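Local coordinates for fimbria adhesin protein (Klebsiella pneumoniae, PDB 3U4K) that probably attaches the bacterium to human collagen V as a fimbrial adhesin, this chain being its receptor-binding domain, at residues I35-G40 with S133-D138. Numbering follows the deposited sequence.
Sequences INMAMG and STFTLD
Ile-35 faces Phe-135 and Met-37 faces Leu-137, with CA atoms 8.6 Å and 7.8 Å apart. No hydrogen bond joins the two segments. Residues 35-36 end an edge strand of a mixed sheet, backbone-bonded to strand 166-170. The chain then loops through Met-39. Residues 133-138 are strand and belong to the antiparallel sheet, between strands 53-61 and 103-111. Ile-35, Met-37, Met-39, Phe-135 and Leu-137 all point their CB atoms toward the other segment. They meet in the apolar interior between the two sheets of the jelly-roll beta barrel. Ile-35 reaches across with its CD1, 3.6 Å from Phe-135 CB. Phe-135 holds CG beside its carbonyl carbon (chi1 -168°), which leans the ring toward Leu-137 and brings CE2 to Met-37. Met-37 and Met-39 are selenomethionines. The SE of Met-37 is 4.0 Å from Phe-135 CE2. From the ring centroid, it lies 70° off the ring normal, an oblique Met-aromatic contact. The same SE lies 4.1 Å from Leu-137 CD2, the two side chains crossing at about a right angle. Met-39 SE touches Leu-137 CD2 as well, at 3.8 Å, so one methyl meets both selenium atoms. Phe-107 of strand 103-111 packs against Met-37, Phe-135 and Leu-137.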
# COMPACT_ATOMS: atom_id res chain seq x y z
N ILE A 35 1.40 8.44 -3.76
CA ILE A 35 0.66 7.77 -4.81
C ILE A 35 -0.82 7.79 -4.46
O ILE A 35 -1.22 7.29 -3.40
CB ILE A 35 1.13 6.31 -5.00
CG1 ILE A 35 2.61 6.26 -5.37
CG2 ILE A 35 0.30 5.61 -6.07
CD1 ILE A 35 3.25 4.90 -5.16
N ASN A 36 -1.62 8.39 -5.33
CA ASN A 36 -3.07 8.24 -5.26
C ASN A 36 -3.45 6.93 -5.96
O ASN A 36 -3.20 6.76 -7.15
CB ASN A 36 -3.78 9.44 -5.91
CG ASN A 36 -5.29 9.26 -6.00
OD1 ASN A 36 -5.94 8.79 -5.06
ND2 ASN A 36 -5.85 9.63 -7.14
N MSE A 37 -4.04 6.01 -5.20
CA MSE A 37 -4.27 4.64 -5.68
C MSE A 37 -5.59 4.46 -6.40
O MSE A 37 -6.23 3.41 -6.28
CB MSE A 37 -4.15 3.68 -4.50
CG MSE A 37 -2.75 3.72 -3.88
SE MSE A 37 -2.49 2.28 -2.55
CE MSE A 37 -3.89 2.81 -1.26
N ALA A 38 -6.00 5.47 -7.17
CA ALA A 38 -7.27 5.43 -7.90
C ALA A 38 -7.33 4.28 -8.90
O ALA A 38 -6.47 4.17 -9.78
CB ALA A 38 -7.52 6.76 -8.60
N MSE A 39 -8.35 3.43 -8.75
CA MSE A 39 -8.51 2.25 -9.61
C MSE A 39 -9.81 2.30 -10.37
O MSE A 39 -10.00 1.54 -11.32
CB MSE A 39 -8.41 0.97 -8.79
CG MSE A 39 -6.98 0.74 -8.29
SE MSE A 39 -6.61 -1.15 -7.82
CE MSE A 39 -7.06 -1.98 -9.56
N GLY A 40 -10.72 3.18 -9.95
CA GLY A 40 -12.04 3.29 -10.57
C GLY A 40 -12.99 2.17 -10.18
O GLY A 40 -12.90 1.60 -9.08
N SER A 133 11.31 2.25 -8.10
CA SER A 133 10.59 1.00 -7.90
C SER A 133 9.16 1.06 -8.43
O SER A 133 8.70 2.10 -8.92
CB SER A 133 10.57 0.64 -6.41
OG SER A 133 10.07 1.71 -5.63
N THR A 134 8.48 -0.08 -8.35
CA THR A 134 7.05 -0.16 -8.63
C THR A 134 6.31 -0.35 -7.32
O THR A 134 6.77 -1.08 -6.45
CB THR A 134 6.71 -1.35 -9.56
OG1 THR A 134 7.04 -2.59 -8.91
CG2 THR A 134 7.45 -1.25 -10.89
N PHE A 135 5.16 0.31 -7.19
CA PHE A 135 4.25 0.03 -6.08
C PHE A 135 3.01 -0.65 -6.64
O PHE A 135 2.44 -0.19 -7.62
CB PHE A 135 3.87 1.31 -5.32
CG PHE A 135 3.18 1.06 -4.01
CD1 PHE A 135 3.92 0.90 -2.84
CD2 PHE A 135 1.80 0.96 -3.94
CE1 PHE A 135 3.29 0.66 -1.63
CE2 PHE A 135 1.16 0.72 -2.73
CZ PHE A 135 1.91 0.57 -1.57
N THR A 136 2.60 -1.75 -6.00
CA THR A 136 1.49 -2.56 -6.51
C THR A 136 0.41 -2.85 -5.47
O THR A 136 0.68 -3.41 -4.40
CB THR A 136 2.00 -3.89 -7.13
OG1 THR A 136 2.87 -3.59 -8.23
CG2 THR A 136 0.84 -4.74 -7.63
N LEU A 137 -0.82 -2.43 -5.79
CA LEU A 137 -2.00 -2.74 -5.00
C LEU A 137 -2.75 -3.93 -5.59
O LEU A 137 -3.03 -3.97 -6.79
CB LEU A 137 -2.92 -1.52 -4.91
CG LEU A 137 -4.28 -1.66 -4.22
CD1 LEU A 137 -4.15 -2.03 -2.75
CD2 LEU A 137 -5.10 -0.38 -4.37
N ASP A 138 -3.05 -4.91 -4.74
CA ASP A 138 -3.80 -6.09 -5.15
C ASP A 138 -5.14 -6.17 -4.44
O ASP A 138 -5.21 -6.07 -3.21
CB ASP A 138 -3.00 -7.37 -4.86
CG ASP A 138 -1.92 -7.64 -5.89
OD1 ASP A 138 -1.96 -7.04 -6.99
OD2 ASP A 138 -1.04 -8.48 -5.61